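Long-range contacts in cellulose 1,4-beta-cellobiosidase (Thermobifida fusca, PDB 4JJJ), which probably hydrolyses cellulose to release cellobiose, using the glycoside hydrolase family 48 catalytic domain that makes up this part of a longer protein: residues 28-33 with 618-623; 55-60 with 227-232; 68-73 with 238-243. The protein carries 1 engineered substitution. One frame throughout, in Å; residues are numbered along the deposited sequence.

Contact 1. Residues 28-33 with 618-623. With GLC (alpha-D-glucopyranose), chain C; BGC (beta-D-glucopyranose), chain B; BGC (beta-D-glucopyranose), chain D.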
# COMPACT_ATOMS: atom_id res chain seq x y z
N LEU A 28 -5.14 -16.32 -12.67
CA LEU A 28 -6.13 -15.42 -12.12
C LEU A 28 -5.50 -14.10 -11.69
O LEU A 28 -4.47 -14.08 -11.06
CB LEU A 28 -6.80 -16.08 -10.93
CG LEU A 28 -7.46 -17.41 -11.19
CD1 LEU A 28 -8.01 -17.96 -9.93
CD2 LEU A 28 -8.55 -17.29 -12.19
N VAL A 29 -6.22 -13.04 -12.01
CA VAL A 29 -5.87 -11.68 -11.60
C VAL A 29 -7.05 -11.12 -10.79
O VAL A 29 -8.16 -10.94 -11.30
CB VAL A 29 -5.57 -10.79 -12.81
CG1 VAL A 29 -5.26 -9.31 -12.38
CG2 VAL A 29 -4.43 -11.33 -13.60
N PRO A 30 -6.83 -10.86 -9.50
CA PRO A 30 -7.93 -10.34 -8.69
C PRO A 30 -8.23 -8.89 -9.02
O PRO A 30 -7.31 -8.14 -9.34
CB PRO A 30 -7.41 -10.40 -7.24
CG PRO A 30 -5.92 -10.24 -7.41
CD PRO A 30 -5.63 -11.07 -8.69
N TYR A 31 -9.48 -8.51 -8.94
CA TYR A 31 -9.88 -7.12 -9.00
C TYR A 31 -9.75 -6.51 -7.64
O TYR A 31 -9.77 -7.19 -6.64
CB TYR A 31 -11.34 -7.04 -9.43
CG TYR A 31 -11.70 -7.54 -10.83
CD1 TYR A 31 -11.07 -7.02 -11.98
CD2 TYR A 31 -12.69 -8.46 -11.00
CE1 TYR A 31 -11.47 -7.40 -13.24
CE2 TYR A 31 -13.07 -8.85 -12.27
CZ TYR A 31 -12.44 -8.31 -13.34
OH TYR A 31 -12.86 -8.70 -14.65
N HIS A 32 -9.72 -5.17 -7.58
CA HIS A 32 -9.79 -4.45 -6.30
C HIS A 32 -11.06 -4.84 -5.55
O HIS A 32 -11.08 -5.11 -4.37
CB HIS A 32 -9.69 -2.96 -6.51
CG HIS A 32 -9.87 -2.20 -5.21
ND1 HIS A 32 -8.89 -2.15 -4.24
CD2 HIS A 32 -10.90 -1.45 -4.76
CE1 HIS A 32 -9.31 -1.43 -3.24
NE2 HIS A 32 -10.52 -0.95 -3.52
N SER A 33 -12.15 -4.89 -6.32
CA SER A 33 -13.48 -5.27 -5.76
C SER A 33 -14.37 -5.83 -6.82
O SER A 33 -14.22 -5.60 -8.01
CB SER A 33 -14.17 -4.07 -5.08
OG SER A 33 -14.27 -3.01 -5.98
N HIS A 618 -17.72 -5.75 -1.79
CA HIS A 618 -16.88 -6.98 -1.67
C HIS A 618 -15.51 -6.59 -2.24
O HIS A 618 -15.14 -6.90 -3.37
CB HIS A 618 -17.56 -8.09 -2.42
CG HIS A 618 -18.92 -8.38 -1.87
ND1 HIS A 618 -20.00 -7.71 -2.35
CD2 HIS A 618 -19.40 -9.18 -0.88
CE1 HIS A 618 -21.09 -8.06 -1.70
NE2 HIS A 618 -20.76 -8.99 -0.83
N ARG A 619 -14.66 -5.95 -1.41
CA ARG A 619 -13.27 -5.63 -1.68
C ARG A 619 -12.47 -6.91 -1.54
O ARG A 619 -12.59 -7.59 -0.55
CB ARG A 619 -12.72 -4.59 -0.73
CG ARG A 619 -13.41 -3.21 -0.91
CD ARG A 619 -12.89 -2.30 0.24
NE ARG A 619 -13.45 -0.95 0.13
CZ ARG A 619 -14.61 -0.57 0.62
NH1 ARG A 619 -15.39 -1.41 1.26
NH2 ARG A 619 -14.97 0.69 0.47
N PHE A 620 -11.67 -7.19 -2.53
CA PHE A 620 -10.86 -8.45 -2.49
C PHE A 620 -10.06 -8.63 -1.20
O PHE A 620 -10.12 -9.66 -0.53
CB PHE A 620 -9.99 -8.55 -3.70
CG PHE A 620 -9.23 -9.86 -3.80
CD1 PHE A 620 -9.89 -11.04 -4.20
CD2 PHE A 620 -7.88 -9.98 -3.45
CE1 PHE A 620 -9.23 -12.25 -4.29
CE2 PHE A 620 -7.24 -11.20 -3.53
CZ PHE A 620 -7.91 -12.35 -3.94
N TRP A 621 -9.32 -7.60 -0.86
CA TRP A 621 -8.44 -7.66 0.30
C TRP A 621 -9.29 -7.91 1.53
O TRP A 621 -8.88 -8.63 2.40
CB TRP A 621 -7.59 -6.45 0.40
CG TRP A 621 -8.19 -5.13 0.92
CD1 TRP A 621 -8.54 -4.06 0.19
CD2 TRP A 621 -8.51 -4.76 2.31
NE1 TRP A 621 -9.00 -3.07 0.98
CE2 TRP A 621 -8.96 -3.45 2.29
CE3 TRP A 621 -8.33 -5.40 3.55
CZ2 TRP A 621 -9.29 -2.76 3.43
CZ3 TRP A 621 -8.63 -4.73 4.67
CH2 TRP A 621 -9.13 -3.40 4.62
N ALA A 622 -10.44 -7.30 1.65
CA ALA A 622 -11.27 -7.40 2.85
C ALA A 622 -11.82 -8.83 2.96
O ALA A 622 -11.96 -9.39 4.04
CB ALA A 622 -12.39 -6.36 2.84
N GLN A 623 -12.30 -9.36 1.81
CA GLN A 623 -12.86 -10.70 1.82
C GLN A 623 -11.80 -11.71 2.18
O GLN A 623 -12.08 -12.68 2.90
CB GLN A 623 -13.54 -11.02 0.49
CG GLN A 623 -14.69 -10.05 0.13
CD GLN A 623 -15.77 -10.05 1.22
OE1 GLN A 623 -16.30 -11.12 1.59
NE2 GLN A 623 -16.10 -8.91 1.75
C1 GLC C . -13.00 3.41 3.83
C2 GLC C . -11.73 4.16 3.90
C3 GLC C . -10.81 3.78 2.71
C4 GLC C . -10.58 2.27 2.66
C5 GLC C . -11.96 1.61 2.70
C6 GLC C . -11.97 0.11 2.76
O1 GLC C . -13.54 3.85 2.65
O2 GLC C . -12.03 5.61 3.71
O3 GLC C . -9.60 4.51 2.74
O4 GLC C . -9.96 1.91 1.41
O5 GLC C . -12.68 2.03 3.86
O6 GLC C . -11.39 -0.28 3.96
C2 BGC B . -8.38 0.69 0.23
C3 BGC B . -7.00 0.05 0.20
C4 BGC B . -5.93 1.05 0.73
C5 BGC B . -6.37 1.73 2.05
C6 BGC B . -5.40 2.82 2.44
C1 BGC B . -8.71 1.28 1.58
O2 BGC B . -9.37 -0.29 -0.07
O3 BGC B . -6.73 -0.37 -1.16
O4 BGC B . -4.69 0.34 0.90
O5 BGC B . -7.69 2.25 1.87
O6 BGC B . -5.30 3.79 1.41
C2 BGC D . -11.30 4.20 4.19
C3 BGC D . -10.45 3.82 2.99
C4 BGC D . -10.50 2.30 2.74
C5 BGC D . -11.91 1.67 2.80
C6 BGC D . -11.88 0.14 2.89
C1 BGC D . -12.67 3.57 4.12
O1 BGC D . -13.37 3.93 5.35
O2 BGC D . -11.36 5.67 4.16
O3 BGC D . -9.10 4.25 3.16
O4 BGC D . -9.94 1.94 1.48
O5 BGC D . -12.61 2.13 3.95
O6 BGC D . -11.32 -0.33 4.08
O HOH W 1 -8.75 -5.55 -2.88
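The carbonyl oxygen of His32 carries the polar side of this contact. Phe620 N donates to His32 O at 2.8 Å with a nearly straight N-H (161°). A water donates to the same oxygen and accepts from Trp621 N, so two successive amides of helix 620-637 are served, one directly and one through the water. CA-H groups also meet carbonyls: Arg619 CA faces His32 O, and Ser33 CA lies 3.3 Å from His618 O.

In a CH-pi contact, Pro30 CB sits over the middle of the Phe620 ring, 3.6 Å from its centroid. Phe620 CG, anti to the backbone N (chi1 -175°), turns the ring so that one face receives Pro30 CB.

This pairing joins the loop after strand 27-30 to the start of helix 620-637, the last of an (alpha/alpha)6 barrel, through a single beta bridge between Ser33 and Arg619, the latter at the N-cap position, and places His32, Arg619 and Trp621 in the glycan pocket.

Toward the sugars, Trp621 NE1 donates in the ring plane to O2 of the chain B glucose at 3.0 Å, and His32 CE1 comes edge-on to that same O2 while His32 NE2 is bonded to Glu40. Arg619 lays one guanidinium face against C6 of the adjoining glucose, modelled as both anomers, while its NH2 makes salt bridges to Glu40 and Glu545. With an alanine in place of Arg619, both carboxylates would probably lose their shared cationic partner, and the sugar C6 its guanidinium face.

Contact 2. Residues 55-60 with 227-232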
# COMPACT_ATOMS: atom_id res chain seq x y z
N TYR A 55 -2.71 -10.19 -0.95
CA TYR A 55 -3.79 -10.85 -0.30
C TYR A 55 -4.19 -12.18 -0.98
O TYR A 55 -4.56 -13.13 -0.32
CB TYR A 55 -5.01 -9.93 -0.15
CG TYR A 55 -4.96 -9.06 1.06
CD1 TYR A 55 -5.50 -9.51 2.28
CD2 TYR A 55 -4.39 -7.79 1.03
CE1 TYR A 55 -5.46 -8.70 3.38
CE2 TYR A 55 -4.31 -6.98 2.20
CZ TYR A 55 -4.86 -7.41 3.34
OH TYR A 55 -4.87 -6.65 4.49
N TYR A 56 -4.03 -12.25 -2.30
CA TYR A 56 -4.28 -13.47 -3.06
C TYR A 56 -3.29 -14.53 -2.60
O TYR A 56 -3.66 -15.66 -2.29
CB TYR A 56 -4.18 -13.17 -4.53
CG TYR A 56 -4.39 -14.30 -5.53
CD1 TYR A 56 -5.00 -15.51 -5.21
CD2 TYR A 56 -3.90 -14.12 -6.85
CE1 TYR A 56 -5.15 -16.52 -6.20
CE2 TYR A 56 -4.03 -15.10 -7.82
CZ TYR A 56 -4.61 -16.28 -7.42
OH TYR A 56 -4.62 -17.32 -8.40
N LEU A 57 -2.05 -14.13 -2.43
CA LEU A 57 -1.01 -15.05 -1.86
C LEU A 57 -1.50 -15.52 -0.51
O LEU A 57 -1.43 -16.72 -0.16
CB LEU A 57 0.32 -14.41 -1.73
CG LEU A 57 0.96 -13.97 -3.02
CD1 LEU A 57 2.25 -13.23 -2.72
CD2 LEU A 57 1.25 -15.16 -3.97
N TRP A 58 -1.91 -14.57 0.37
CA TRP A 58 -2.30 -14.90 1.72
C TRP A 58 -3.42 -15.94 1.75
O TRP A 58 -3.40 -16.93 2.54
CB TRP A 58 -2.72 -13.67 2.52
CG TRP A 58 -2.55 -13.70 3.96
CD1 TRP A 58 -2.22 -14.74 4.82
CD2 TRP A 58 -2.63 -12.52 4.80
NE1 TRP A 58 -2.12 -14.28 6.11
CE2 TRP A 58 -2.39 -12.92 6.13
CE3 TRP A 58 -2.94 -11.17 4.52
CZ2 TRP A 58 -2.40 -12.02 7.21
CZ3 TRP A 58 -2.95 -10.25 5.60
CH2 TRP A 58 -2.65 -10.68 6.93
N LEU A 59 -4.43 -15.77 0.85
CA LEU A 59 -5.53 -16.68 0.82
C LEU A 59 -5.08 -18.08 0.42
O LEU A 59 -5.51 -19.07 1.04
CB LEU A 59 -6.51 -16.19 -0.22
CG LEU A 59 -7.85 -16.96 -0.37
CD1 LEU A 59 -8.76 -16.70 0.80
CD2 LEU A 59 -8.52 -16.60 -1.67
N GLU A 60 -4.24 -18.16 -0.61
CA GLU A 60 -3.76 -19.48 -1.02
C GLU A 60 -2.79 -20.10 -0.06
O GLU A 60 -2.73 -21.33 -0.00
CB GLU A 60 -3.19 -19.40 -2.47
CG GLU A 60 -4.21 -18.96 -3.52
CD GLU A 60 -5.37 -19.84 -3.77
OE1 GLU A 60 -5.72 -20.69 -2.89
OE2 GLU A 60 -5.99 -19.60 -4.83
N ALA A 227 5.94 -6.17 1.25
CA ALA A 227 6.32 -6.69 2.57
C ALA A 227 5.28 -7.71 2.99
O ALA A 227 5.57 -8.73 3.60
CB ALA A 227 6.41 -5.55 3.61
N ARG A 228 3.98 -7.43 2.76
CA ARG A 228 2.95 -8.44 3.08
C ARG A 228 3.20 -9.76 2.32
O ARG A 228 3.00 -10.80 2.86
CB ARG A 228 1.57 -7.91 2.67
CG ARG A 228 0.42 -8.76 3.14
CD ARG A 228 -0.94 -8.20 2.80
NE ARG A 228 -1.20 -6.86 3.44
CZ ARG A 228 -1.23 -5.69 2.76
NH1 ARG A 228 -0.99 -5.60 1.47
NH2 ARG A 228 -1.54 -4.61 3.41
N ALA A 229 3.56 -9.74 1.06
CA ALA A 229 3.87 -10.93 0.25
C ALA A 229 5.02 -11.74 0.92
O ALA A 229 4.95 -12.95 1.05
CB ALA A 229 4.24 -10.52 -1.11
N VAL A 230 6.04 -11.09 1.44
CA VAL A 230 7.07 -11.74 2.21
C VAL A 230 6.55 -12.33 3.50
O VAL A 230 6.80 -13.48 3.78
CB VAL A 230 8.23 -10.76 2.55
CG1 VAL A 230 9.28 -11.40 3.51
CG2 VAL A 230 8.92 -10.25 1.27
N GLN A 231 5.76 -11.61 4.25
CA GLN A 231 5.13 -12.10 5.42
C GLN A 231 4.28 -13.36 5.16
O GLN A 231 4.33 -14.32 5.92
CB GLN A 231 4.22 -10.98 5.99
CG GLN A 231 3.37 -11.36 7.11
CD GLN A 231 2.31 -10.33 7.44
OE1 GLN A 231 2.16 -9.36 6.72
NE2 GLN A 231 1.60 -10.51 8.58
N VAL A 232 3.55 -13.36 4.07
CA VAL A 232 2.73 -14.54 3.69
C VAL A 232 3.63 -15.77 3.51
O VAL A 232 3.33 -16.87 4.02
CB VAL A 232 1.91 -14.32 2.39
CG1 VAL A 232 1.35 -15.64 1.89
CG2 VAL A 232 0.89 -13.25 2.67
O HOH W 2 -2.55 -5.93 5.83
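Arg228 lies with one guanidinium face on Tyr55 CE2, its plane inclined to the ring by 33°, where helices 50-67 and 223-242 pack within the (alpha/alpha)6 barrel. The two segments run almost parallel, 11° apart with axes 8.9 Å from each other, which is consistent with neighbours in one layer of such a barrel.

Arg228 reaches across with CG anti to its backbone N and the chain extended at chi2, which carries CD over one face of the Tyr55 ring, a CH-pi contact 4.0 Å from CD to the ring centroid. The bend at chi3 (-62°) then turns NE and the guanidinium onto Tyr55 CE2, which lies over the centre of the group, 3.4 Å from Arg228 CZ. A water at the guanidinium edge accepts from Arg228 NE and donates to Tyr55 OH at 2.8 Å, tying the two polar ends together; Tyr55 OH also bonds to Glu625. Arg228 NH1 bonds to Ser54, and a cation-pi contact with Trp420 adds to its setting, close to the predicted proton donor Glu51 and to the engineered Asn224, at the predicted nucleophile position. The aliphatic CD of Arg228 also touches the six-membered side of the Trp58 indole.

One residue on, Ala229 CB meets the Leu57 branch CD1 at 3.7 Å. Gln231 merely grazes Trp58, its amide being held by Gln427 and Asn328 instead.

Val232 splits its two methyls between neighbours. CG2 packs against Trp58 CB at 3.6 Å and makes an off-centre CH-pi contact with the five-membered ring, whereas CG1 rests 3.6 Å from the carbonyl oxygen of Leu57.

Contact 3. Residues 68-73 with 238-243. With EDO (1,2-ethanediol), chain E.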
# COMPACT_ATOMS: atom_id res chain seq x y z
N GLY A 68 -3.09 -28.99 2.65
CA GLY A 68 -1.82 -29.46 2.11
C GLY A 68 -1.57 -29.33 0.66
O GLY A 68 -0.56 -29.84 0.18
N ASP A 69 -2.41 -28.64 -0.10
CA ASP A 69 -2.23 -28.42 -1.52
C ASP A 69 -1.64 -27.03 -1.72
O ASP A 69 -2.34 -26.02 -1.45
CB ASP A 69 -3.55 -28.50 -2.25
CG ASP A 69 -3.41 -28.20 -3.75
OD1 ASP A 69 -2.29 -28.19 -4.29
OD2 ASP A 69 -4.48 -28.00 -4.43
N TRP A 70 -0.37 -27.02 -2.08
CA TRP A 70 0.36 -25.79 -2.36
C TRP A 70 0.31 -25.31 -3.81
O TRP A 70 0.94 -24.28 -4.14
CB TRP A 70 1.80 -25.92 -1.80
CG TRP A 70 1.78 -26.16 -0.34
CD1 TRP A 70 1.85 -27.39 0.35
CD2 TRP A 70 1.54 -25.20 0.67
NE1 TRP A 70 1.74 -27.20 1.66
CE2 TRP A 70 1.50 -25.86 1.90
CE3 TRP A 70 1.34 -23.81 0.64
CZ2 TRP A 70 1.28 -25.19 3.08
CZ3 TRP A 70 1.18 -23.15 1.82
CH2 TRP A 70 1.15 -23.83 3.02
N LYS A 71 -0.38 -25.98 -4.75
CA LYS A 71 -0.34 -25.54 -6.16
C LYS A 71 -1.11 -24.21 -6.33
O LYS A 71 -0.66 -23.37 -7.11
CB LYS A 71 -0.90 -26.60 -7.16
CG LYS A 71 -0.76 -26.18 -8.63
CD LYS A 71 -1.25 -27.27 -9.60
CE LYS A 71 -1.47 -26.84 -11.04
NZ LYS A 71 -2.81 -26.20 -11.24
N PRO A 72 -2.21 -23.99 -5.58
CA PRO A 72 -2.84 -22.65 -5.79
C PRO A 72 -1.91 -21.49 -5.37
O PRO A 72 -1.89 -20.44 -6.06
CB PRO A 72 -4.07 -22.69 -4.88
CG PRO A 72 -4.43 -24.16 -4.96
CD PRO A 72 -3.12 -24.84 -4.82
N LEU A 73 -1.12 -21.66 -4.33
CA LEU A 73 -0.12 -20.61 -4.01
C LEU A 73 0.88 -20.41 -5.14
O LEU A 73 1.23 -19.28 -5.49
CB LEU A 73 0.54 -20.98 -2.70
CG LEU A 73 1.55 -19.95 -2.16
CD1 LEU A 73 0.85 -18.56 -1.94
CD2 LEU A 73 2.20 -20.47 -0.92
N GLU A 238 6.23 -21.97 7.48
CA GLU A 238 5.87 -22.57 8.74
C GLU A 238 4.86 -23.69 8.55
O GLU A 238 4.99 -24.76 9.16
CB GLU A 238 5.33 -21.59 9.76
CG GLU A 238 6.35 -20.46 10.11
CD GLU A 238 7.55 -20.96 10.90
OE1 GLU A 238 7.34 -21.30 12.10
OE2 GLU A 238 8.65 -21.04 10.31
N TRP A 239 3.80 -23.42 7.78
CA TRP A 239 2.69 -24.36 7.63
C TRP A 239 3.08 -25.56 6.76
O TRP A 239 2.71 -26.68 7.10
CB TRP A 239 1.47 -23.62 7.06
CG TRP A 239 0.97 -22.50 7.91
CD1 TRP A 239 0.96 -22.41 9.26
CD2 TRP A 239 0.30 -21.31 7.42
NE1 TRP A 239 0.39 -21.25 9.65
CE2 TRP A 239 -0.05 -20.55 8.54
CE3 TRP A 239 -0.02 -20.81 6.13
CZ2 TRP A 239 -0.65 -19.29 8.43
CZ3 TRP A 239 -0.65 -19.57 6.02
CH2 TRP A 239 -0.98 -18.85 7.18
N ALA A 240 3.81 -25.34 5.70
CA ALA A 240 4.35 -26.45 4.88
C ALA A 240 5.30 -27.25 5.74
O ALA A 240 5.27 -28.52 5.65
CB ALA A 240 5.02 -26.00 3.69
N LYS A 241 6.13 -26.63 6.57
CA LYS A 241 7.10 -27.40 7.38
C LYS A 241 6.36 -28.32 8.36
O LYS A 241 6.75 -29.50 8.53
CB LYS A 241 8.09 -26.45 8.08
CG LYS A 241 8.69 -26.99 9.38
CD LYS A 241 9.78 -26.08 9.82
CE LYS A 241 9.20 -24.82 10.41
NZ LYS A 241 8.89 -25.18 11.84
N GLU A 242 5.29 -27.86 8.97
CA GLU A 242 4.52 -28.69 9.91
C GLU A 242 3.93 -29.94 9.24
O GLU A 242 3.78 -31.00 9.92
CB GLU A 242 3.36 -27.91 10.53
CG GLU A 242 3.76 -26.71 11.32
CD GLU A 242 2.59 -25.79 11.76
OE1 GLU A 242 1.43 -25.92 11.24
OE2 GLU A 242 2.94 -24.88 12.57
N GLN A 243 3.62 -29.84 7.94
CA GLN A 243 3.15 -30.89 7.08
C GLN A 243 4.24 -31.84 6.48
O GLN A 243 3.89 -32.79 5.79
CB GLN A 243 2.33 -30.33 5.90
CG GLN A 243 1.16 -29.53 6.29
CD GLN A 243 0.60 -28.73 5.12
OE1 GLN A 243 1.16 -28.63 4.05
NE2 GLN A 243 -0.53 -28.16 5.35
C1 EDO E . 4.45 -19.99 15.45
O1 EDO E . 4.76 -20.85 16.56
C2 EDO E . 5.50 -20.09 14.37
O2 EDO E . 5.29 -21.22 13.50
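Gln243 OE1 accepts from Trp70 NE1 at 2.8 Å, the one hydrogen bond that joins these two segments. The place is the far end of the (alpha/alpha)6 barrel helices: the connection from helix 50-67 to helix 71-83 meets the C-terminal turn of helix 223-242, at the opposite end of that helix from the engineered Asn224. The bond lies in the carbonyl plane of the amide and close to the plane of the indole, with the N-H somewhat bent (148°) and the amide and ring planes turned 52° from each other. Gln243 reaches the indole with a side chain extended beyond CG, and its NE2 is bonded to Gly64 O, which fixes which end of the amide faces the tryptophan.

Gly68, the first residue to leave the helical conformation, has a positive phi of 68°. Its CA lies 3.7 Å from Gln243 OE1, and its carbonyl oxygen bonds to Lys245. Next in line, Asp69 OD1 caps the following helix by accepting from Lys71 N at 3.0 Å, the donor coming from above the carboxylate plane. Trp70, within the turn that Asp69 caps, points its side chain toward helix 223-242.

Apart from its N-H, the indole is used through its benzene side. Ala240 CB lies over one face toward the rim, 3.9 Å from Trp70 CZ2. The backbone nitrogen of Ala240 also comes close to that carbon. The polar end of Trp239 is engaged by Glu635 through NE1, and its ring meets Arg65 in a cation-pi contact. Its CB and ring edge are what border Trp70, with Trp239 CB 4.1 Å from Trp70 CH2.

Overall arrangement
The three contacts form a series leading away from the glycan pocket. Contact 1 lies at the sugars themselves; contact 2, its centre 13 Å from that of contact 1, keeps Arg228 about 6 Å (nearest atoms) from a bound glucose; contact 3 is a further 13 Å on between centres and 23 Å from contact 1, which it does not touch. Tyr56 links the first two by packing on Pro30 and Phe620, and Glu60 and Leu57 link the last two by packing on Pro72 and Leu73. Helix 223-242 serves both contact 2 and contact 3, whose segments alternate along the chain, while contact 1 closes a loop that encloses the other two.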